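Local coordinates for protein sulfotransferase (Alicyclobacillus acidocaldarius subsp. acidocaldarius, PDB 3RNL) that probably acts as a sulfotransferase, moving a sulfuryl group from a nucleotide donor to an acceptor, and binds magnesium ions, at residues P48-R53 against L94-T99; R102-Y107 against D176-E181; L113-N118 against K184-E189. All blocks are in the same frame, centred on the assembly; numbering follows the deposited sequence.

Contact 1: P48-R53 against L94-T99; sequences PDFPER and LFYPGT
D49 and G98 are joined by the one hydrogen bond between the two segments: G98 N donates to D49 OD2 over 2.9 Å. The donor comes to the syn side of the carboxylate, tilted out of its plane, and the bond is bent, with an N-H...O angle of 146°. D49 CG sits beside the backbone N (chi1 -70°), which aims OD2 at G98. An aspartate suits the place because its two oxygens serve two partners, G98 N and R102; G98, with no side chain, lets OD2 come within 3.4 Å of its CA.

The F50 and Y96 rings meet obliquely, their planes 51° apart, with F50 CE1 3.5 Å from Y96 CE2. F50 CD1 lies over one face of the tyrosine toward its rim, while F95 CD2 covers the centre of the opposite face. D49 CB lies 3.6 Å from Y96 CD1.

Within 94-99, the backbone bond from T99 N to Y96 O closes a type I beta turn, and T99 OG1, 2.8 Å from Y96 O, reinforces it. P97 fits the second position with its restrained phi. This turn, gripped by a carboxylate from another loop, leads the chain into helix 99-106 of the alpha/beta fold.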
# COMPACT_ATOMS: atom_id res chain seq x y z
N PRO A 48 -12.48 -10.29 4.83
CA PRO A 48 -13.74 -10.69 4.19
C PRO A 48 -13.79 -10.52 2.67
O PRO A 48 -14.68 -11.10 2.04
CB PRO A 48 -14.78 -9.78 4.88
CG PRO A 48 -14.14 -9.45 6.21
CD PRO A 48 -12.68 -9.28 5.88
N ASP A 49 -12.87 -9.75 2.09
CA ASP A 49 -12.81 -9.59 0.64
C ASP A 49 -11.93 -10.65 -0.03
O ASP A 49 -11.87 -10.72 -1.26
CB ASP A 49 -12.23 -8.21 0.29
CG ASP A 49 -13.18 -7.07 0.64
OD1 ASP A 49 -14.41 -7.25 0.54
OD2 ASP A 49 -12.68 -5.99 1.02
N PHE A 50 -11.22 -11.45 0.77
CA PHE A 50 -10.30 -12.45 0.23
C PHE A 50 -11.09 -13.56 -0.43
O PHE A 50 -12.20 -13.86 -0.02
CB PHE A 50 -9.49 -13.12 1.35
CG PHE A 50 -8.29 -12.34 1.84
CD1 PHE A 50 -8.09 -11.02 1.50
CD2 PHE A 50 -7.36 -12.98 2.65
CE1 PHE A 50 -6.97 -10.33 1.98
CE2 PHE A 50 -6.25 -12.31 3.14
CZ PHE A 50 -6.04 -10.99 2.80
N PRO A 51 -10.49 -14.22 -1.44
CA PRO A 51 -11.08 -15.48 -1.91
C PRO A 51 -10.91 -16.55 -0.84
O PRO A 51 -10.23 -16.31 0.16
CB PRO A 51 -10.21 -15.83 -3.12
CG PRO A 51 -8.88 -15.21 -2.81
CD PRO A 51 -9.22 -13.90 -2.11
N GLU A 52 -11.46 -17.74 -1.06
CA GLU A 52 -11.35 -18.79 -0.05
C GLU A 52 -9.89 -19.12 0.23
O GLU A 52 -9.51 -19.35 1.38
CB GLU A 52 -12.09 -20.06 -0.47
CG GLU A 52 -12.07 -21.13 0.61
CD GLU A 52 -12.78 -22.40 0.20
OE1 GLU A 52 -12.99 -22.60 -1.02
OE2 GLU A 52 -13.13 -23.20 1.10
N ARG A 53 -9.09 -19.21 -0.82
CA ARG A 53 -7.65 -19.33 -0.64
C ARG A 53 -6.90 -18.83 -1.87
O ARG A 53 -7.41 -18.88 -3.00
CB ARG A 53 -7.24 -20.76 -0.26
CG ARG A 53 -7.11 -21.71 -1.42
CD ARG A 53 -6.60 -23.10 -0.98
NE ARG A 53 -5.20 -23.08 -0.55
CZ ARG A 53 -4.17 -23.34 -1.35
NH1 ARG A 53 -4.37 -23.62 -2.64
NH2 ARG A 53 -2.92 -23.31 -0.87
N LEU A 94 -5.45 -0.96 0.48
CA LEU A 94 -5.94 0.01 -0.51
C LEU A 94 -6.76 -0.70 -1.59
O LEU A 94 -7.78 -0.20 -2.08
CB LEU A 94 -4.73 0.73 -1.13
CG LEU A 94 -5.10 1.77 -2.19
CD1 LEU A 94 -5.96 2.91 -1.60
CD2 LEU A 94 -3.84 2.35 -2.86
N PHE A 95 -6.32 -1.90 -1.93
CA PHE A 95 -6.88 -2.63 -3.06
C PHE A 95 -8.23 -3.29 -2.77
O PHE A 95 -9.14 -3.24 -3.61
CB PHE A 95 -5.88 -3.70 -3.52
CG PHE A 95 -6.41 -4.62 -4.61
CD1 PHE A 95 -6.53 -4.16 -5.91
CD2 PHE A 95 -6.79 -5.92 -4.31
CE1 PHE A 95 -7.01 -5.00 -6.92
CE2 PHE A 95 -7.29 -6.76 -5.31
CZ PHE A 95 -7.40 -6.30 -6.61
N TYR A 96 -8.38 -3.90 -1.60
CA TYR A 96 -9.62 -4.64 -1.31
C TYR A 96 -10.73 -3.65 -0.93
O TYR A 96 -10.56 -2.84 -0.03
CB TYR A 96 -9.37 -5.67 -0.20
CG TYR A 96 -8.65 -6.89 -0.74
CD1 TYR A 96 -9.27 -7.73 -1.66
CD2 TYR A 96 -7.34 -7.16 -0.37
CE1 TYR A 96 -8.60 -8.84 -2.17
CE2 TYR A 96 -6.67 -8.28 -0.87
CZ TYR A 96 -7.31 -9.11 -1.77
OH TYR A 96 -6.65 -10.21 -2.29
N PRO A 97 -11.84 -3.70 -1.67
CA PRO A 97 -12.79 -2.58 -1.72
C PRO A 97 -13.63 -2.37 -0.46
O PRO A 97 -14.18 -1.28 -0.32
CB PRO A 97 -13.68 -2.92 -2.92
CG PRO A 97 -13.66 -4.41 -2.96
CD PRO A 97 -12.24 -4.80 -2.57
N GLY A 98 -13.73 -3.36 0.42
CA GLY A 98 -14.52 -3.20 1.62
C GLY A 98 -13.71 -2.77 2.83
O GLY A 98 -14.25 -2.54 3.92
N THR A 99 -12.40 -2.64 2.63
CA THR A 99 -11.48 -2.41 3.74
C THR A 99 -11.72 -1.10 4.47
O THR A 99 -11.81 -1.07 5.71
CB THR A 99 -10.01 -2.48 3.26
OG1 THR A 99 -9.81 -3.71 2.53
CG2 THR A 99 -9.04 -2.43 4.44

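Contact 2: R102-Y107 against D176-E181; sequences RMYDAY and DVFGRE. With MG (magnesium ion), chain C.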
# COMPACT_ATOMS: atom_id res chain seq x y z
N ARG A 102 -14.75 -1.16 6.80
CA ARG A 102 -14.53 -1.97 8.02
C ARG A 102 -13.64 -1.26 9.02
O ARG A 102 -13.88 -1.32 10.24
CB ARG A 102 -13.89 -3.33 7.69
CG ARG A 102 -14.76 -4.20 6.83
CD ARG A 102 -14.12 -5.59 6.52
NE ARG A 102 -14.88 -6.10 5.39
CZ ARG A 102 -14.42 -6.16 4.14
NH1 ARG A 102 -13.15 -5.85 3.86
NH2 ARG A 102 -15.24 -6.60 3.19
N MSE A 103 -12.59 -0.61 8.53
CA MSE A 103 -11.72 0.18 9.41
C MSE A 103 -12.50 1.29 10.07
O MSE A 103 -12.37 1.54 11.27
CB MSE A 103 -10.58 0.81 8.63
CG MSE A 103 -9.51 -0.15 8.17
SE MSE A 103 -8.31 0.83 6.95
CE MSE A 103 -6.82 -0.40 7.00
N TYR A 104 -13.30 1.99 9.27
CA TYR A 104 -14.07 3.11 9.80
C TYR A 104 -15.07 2.67 10.86
O TYR A 104 -15.33 3.37 11.87
CB TYR A 104 -14.80 3.81 8.64
CG TYR A 104 -15.56 5.04 9.08
CD1 TYR A 104 -14.96 6.29 9.09
CD2 TYR A 104 -16.89 4.93 9.51
CE1 TYR A 104 -15.65 7.41 9.51
CE2 TYR A 104 -17.58 6.04 9.92
CZ TYR A 104 -16.96 7.27 9.92
OH TYR A 104 -17.65 8.39 10.32
N ASP A 105 -15.67 1.51 10.62
CA ASP A 105 -16.64 1.01 11.58
C ASP A 105 -15.97 0.71 12.92
O ASP A 105 -16.61 0.82 13.97
CB ASP A 105 -17.35 -0.22 11.02
CG ASP A 105 -18.42 0.13 9.98
OD1 ASP A 105 -18.82 1.31 9.91
OD2 ASP A 105 -18.87 -0.77 9.24
N ALA A 106 -14.71 0.30 12.89
CA ALA A 106 -13.94 0.09 14.12
C ALA A 106 -13.30 1.37 14.70
O ALA A 106 -13.34 1.60 15.91
CB ALA A 106 -12.86 -0.98 13.89
N TYR A 107 -12.73 2.19 13.82
CA TYR A 107 -11.93 3.36 14.22
C TYR A 107 -12.25 4.56 13.34
O TYR A 107 -11.50 4.89 12.43
CB TYR A 107 -10.44 3.04 14.11
CG TYR A 107 -10.05 1.85 14.95
CD1 TYR A 107 -10.16 1.90 16.33
CD2 TYR A 107 -9.60 0.67 14.36
CE1 TYR A 107 -9.82 0.81 17.12
CE2 TYR A 107 -9.25 -0.43 15.15
CZ TYR A 107 -9.37 -0.35 16.51
OH TYR A 107 -9.03 -1.45 17.29
N ASP A 176 -13.86 8.88 0.33
CA ASP A 176 -15.29 8.90 0.63
C ASP A 176 -15.54 8.48 2.08
O ASP A 176 -16.31 9.09 2.80
CB ASP A 176 -16.07 7.94 -0.28
CG ASP A 176 -16.17 8.43 -1.71
OD1 ASP A 176 -15.90 9.63 -1.96
OD2 ASP A 176 -16.55 7.61 -2.58
N VAL A 177 -14.91 7.40 2.51
CA VAL A 177 -15.21 6.87 3.85
C VAL A 177 -14.65 7.76 4.97
O VAL A 177 -15.35 8.08 5.96
CB VAL A 177 -14.68 5.42 3.99
CG1 VAL A 177 -14.76 4.94 5.44
CG2 VAL A 177 -15.46 4.48 3.06
N PHE A 178 -13.36 8.09 4.87
CA PHE A 178 -12.70 8.83 5.94
C PHE A 178 -12.71 10.35 5.81
O PHE A 178 -12.60 11.05 6.82
CB PHE A 178 -11.24 8.34 6.07
CG PHE A 178 -11.15 6.99 6.71
CD1 PHE A 178 -11.19 6.88 8.08
CD2 PHE A 178 -11.10 5.83 5.93
CE1 PHE A 178 -11.14 5.62 8.70
CE2 PHE A 178 -11.05 4.58 6.55
CZ PHE A 178 -11.08 4.48 7.93
N GLY A 179 -12.97 10.86 4.62
CA GLY A 179 -12.89 12.30 4.40
C GLY A 179 -11.47 12.76 4.15
O GLY A 179 -10.51 12.15 4.60
N ARG A 180 -11.31 13.88 3.44
CA ARG A 180 -9.98 14.37 3.09
C ARG A 180 -9.13 14.75 4.31
O ARG A 180 -7.91 14.66 4.28
CB ARG A 180 -10.11 15.55 2.13
CG ARG A 180 -8.86 15.83 1.30
CD ARG A 180 -9.19 16.71 0.09
NE ARG A 180 -10.10 16.04 -0.85
CZ ARG A 180 -9.71 15.39 -1.94
NH1 ARG A 180 -8.42 15.32 -2.24
NH2 ARG A 180 -10.61 14.82 -2.73
N GLU A 181 -9.79 15.17 5.39
CA GLU A 181 -9.06 15.51 6.61
C GLU A 181 -8.23 14.34 7.17
O GLU A 181 -7.19 14.53 7.82
CB GLU A 181 -10.06 16.01 7.67
CG GLU A 181 -9.42 16.49 8.96
CD GLU A 181 -8.77 17.85 8.82
OE1 GLU A 181 -9.42 18.77 8.28
OE2 GLU A 181 -7.60 17.98 9.23
MG MG C . -18.02 10.67 2.72
O HOH W 1 -17.91 11.55 0.90
O HOH W 2 -18.56 9.25 4.33
O HOH W 3 -19.28 8.87 1.43
O HOH W 4 -16.66 11.95 4.31
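Y104 turns the edge of its ring toward the face of F178 in a T-shaped pair, centroids 5.6 Å apart and planes at 71°, with Y104 CD1 over the phenylalanine face. The rim of the F178 ring is occupied as well: M103 CB, of a selenomethionine, and Y107 O both lie near its plane, the carbonyl oxygen 3.8 Å from F178 CE1. The ring tip thus reaches the backbone of helix 99-106, where F178 CZ stands 3.6 Å from Y104 N.

Beside the rings, V177 CG1 presses on Y104 CB at 3.4 Å. Y104 CG lies anti to the backbone N (chi1 -177°), which brings the ring alongside V177 O, 3.6 Å from Y104 CE1. V177 lies against the neighbouring helix, where A100 and Q101 also touch it.

G179 follows the last helical residue with a phi of 82°; a CB here would collide with F178 O, reason enough for glycine. Nearby D176 O binds a magnesium ion at 2.3 Å, together with four waters, while the D176 carboxylate pairs with K172.

No hydrogen bond links the segments. Their cohesion therefore comes from dispersion and ring electrostatics, whereas the partial negative charge expected at a helix C-terminus would probably favour the cation there.

Contact 3: L113-N118 against K184-E189; sequences LIMLRN and KVILFE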
# COMPACT_ATOMS: atom_id res chain seq x y z
N LEU A 113 -2.56 6.67 5.60
CA LEU A 113 -1.43 7.02 4.73
C LEU A 113 -1.43 6.14 3.50
O LEU A 113 -1.47 4.91 3.62
CB LEU A 113 -0.10 6.83 5.47
CG LEU A 113 0.18 7.89 6.54
CD1 LEU A 113 1.38 7.49 7.41
CD2 LEU A 113 0.44 9.24 5.87
N ILE A 114 -1.36 6.76 2.33
CA ILE A 114 -1.33 6.02 1.06
C ILE A 114 -0.11 6.49 0.32
O ILE A 114 0.12 7.69 0.23
CB ILE A 114 -2.56 6.41 0.20
CG1 ILE A 114 -3.85 6.01 0.91
CG2 ILE A 114 -2.46 5.78 -1.20
CD1 ILE A 114 -5.12 6.55 0.24
N MSE A 115 0.70 5.56 -0.21
CA MSE A 115 1.83 5.97 -1.06
C MSE A 115 1.62 5.39 -2.45
O MSE A 115 1.34 4.20 -2.59
CB MSE A 115 3.18 5.54 -0.49
CG MSE A 115 4.36 5.99 -1.37
SE MSE A 115 6.02 6.22 -0.38
CE MSE A 115 5.67 5.01 1.08
N LEU A 116 1.75 6.23 -3.48
CA LEU A 116 1.51 5.79 -4.85
C LEU A 116 2.74 6.00 -5.69
O LEU A 116 3.46 6.97 -5.53
CB LEU A 116 0.34 6.59 -5.46
CG LEU A 116 -0.97 6.58 -4.68
CD1 LEU A 116 -2.00 7.50 -5.36
CD2 LEU A 116 -1.54 5.16 -4.57
N ARG A 117 2.92 5.11 -6.65
CA ARG A 117 4.05 5.18 -7.54
C ARG A 117 3.51 5.06 -8.97
O ARG A 117 2.47 4.45 -9.17
CB ARG A 117 4.94 3.99 -7.24
CG ARG A 117 6.13 3.87 -8.09
CD ARG A 117 6.88 2.68 -7.65
NE ARG A 117 8.18 2.62 -8.29
CZ ARG A 117 9.05 1.66 -8.06
NH1 ARG A 117 8.75 0.68 -7.20
NH2 ARG A 117 10.22 1.68 -8.67
N ASN A 118 4.24 5.57 -9.96
CA ASN A 118 3.79 5.43 -11.34
C ASN A 118 3.43 3.96 -11.53
O ASN A 118 4.25 3.07 -11.29
CB ASN A 118 4.96 5.80 -12.26
CG ASN A 118 4.66 5.59 -13.74
OD1 ASN A 118 3.72 4.90 -14.12
ND2 ASN A 118 5.49 6.20 -14.59
N LYS A 184 -3.89 11.08 3.78
CA LYS A 184 -2.76 11.77 3.17
C LYS A 184 -2.17 10.87 2.10
O LYS A 184 -1.88 9.71 2.37
CB LYS A 184 -1.69 12.10 4.22
CG LYS A 184 -0.46 12.79 3.62
CD LYS A 184 0.51 13.20 4.72
CE LYS A 184 1.78 13.83 4.14
NZ LYS A 184 1.47 15.16 3.52
N VAL A 185 -2.02 11.41 0.89
CA VAL A 185 -1.47 10.63 -0.22
C VAL A 185 -0.08 11.15 -0.50
O VAL A 185 0.11 12.35 -0.64
CB VAL A 185 -2.34 10.82 -1.47
CG1 VAL A 185 -1.71 10.09 -2.69
CG2 VAL A 185 -3.75 10.32 -1.21
N ILE A 186 0.89 10.24 -0.57
CA ILE A 186 2.29 10.60 -0.83
C ILE A 186 2.71 9.97 -2.13
O ILE A 186 2.30 8.86 -2.44
CB ILE A 186 3.21 10.00 0.25
CG1 ILE A 186 2.81 10.50 1.63
CG2 ILE A 186 4.67 10.35 -0.02
CD1 ILE A 186 3.41 9.63 2.72
N LEU A 187 3.52 10.68 -2.91
CA LEU A 187 4.08 10.10 -4.14
C LEU A 187 5.46 9.50 -3.89
O LEU A 187 6.32 10.10 -3.25
CB LEU A 187 4.16 11.15 -5.25
CG LEU A 187 2.85 11.84 -5.57
CD1 LEU A 187 3.03 12.81 -6.74
CD2 LEU A 187 1.74 10.81 -5.88
N PHE A 188 5.67 8.30 -4.42
CA PHE A 188 6.93 7.60 -4.23
C PHE A 188 8.13 8.44 -4.68
O PHE A 188 9.19 8.47 -4.04
CB PHE A 188 6.89 6.29 -5.02
CG PHE A 188 8.20 5.58 -5.09
CD1 PHE A 188 8.64 4.81 -4.02
CD2 PHE A 188 9.00 5.71 -6.20
CE1 PHE A 188 9.86 4.16 -4.08
CE2 PHE A 188 10.23 5.06 -6.27
CZ PHE A 188 10.65 4.29 -5.21
N GLU A 189 7.94 9.15 -5.78
CA GLU A 189 9.02 9.94 -6.36
C GLU A 189 9.48 11.08 -5.42
O GLU A 189 10.69 11.38 -5.31
CB GLU A 189 8.57 10.42 -7.75
CG GLU A 189 8.24 9.26 -8.77
CD GLU A 189 6.84 8.54 -8.62
OE1 GLU A 189 5.92 9.05 -7.91
OE2 GLU A 189 6.67 7.45 -9.25
O HOH W 5 8.94 4.97 -9.84
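L113-L116 and K184-L187 pair in register as parallel strands, inclined to each other by 26°. I114 and I186 do the bonding with both N and O: I114 N to K184 O, I186 N to I114 O and L116 N to I186 O span 2.8 to 3.0 Å. F188 N continues the pattern to L116 O, just where the second chain turns into helix 188-193.

Apolar contacts cover both faces. L113, M115 (selenomethionine) and I186 form one, under helices 21-29 and 195-206, where L113 CD2 rests on the aliphatic part of K184. On the other, L116 CD1 meets V185 CG1 at 3.7 Å, with L290 and I294 of helix 273-294 nearby. Beta-branched I114, V185 and I186 suit extended strands.

R117, extended from CG to NE, lays its guanidinium over one face of F188, centres 4.4 Å apart and planes at 25°, a cation-pi stack; NH1 bonds to K18 O and NE to a water. E189 OE2 uses its syn lone pair to accept from N118 N at 3.2 Å, while N118 OD1 caps helix 119-132 through V120 N.

Paired parallel strands leading into helices at their C-terminal ends fit the three-layer alpha/beta sandwich of the P-loop-like sulfotransferases. R117 probably corresponds to the arginine that binds the donor's 3'-phosphate in related enzymes.

How the contacts relate
Contacts 1 and 2, with centres about 17 Å apart, share helix 99-106: the turn of contact 1 starts it, and R102 of contact 2 reaches back, its NH2 2.9 Å from D49 OD1 in a salt bridge. Contact 3, about 21 Å between centres from contact 1, meets it through apolar packing, L94 CD2 lying 4.0 Å from L116 CD2. Contacts 2 and 3, centres about 19 Å apart, interleave along the chain: helix 99-106 precedes strand 111-116, and helix 167-178 precedes strand 183-187. The magnesium at D176 belongs to contact 2. At a separate magnesium site, formed by S29, H31 and I34, the I34 side chain is about 8 Å from that of L113 in contact 3.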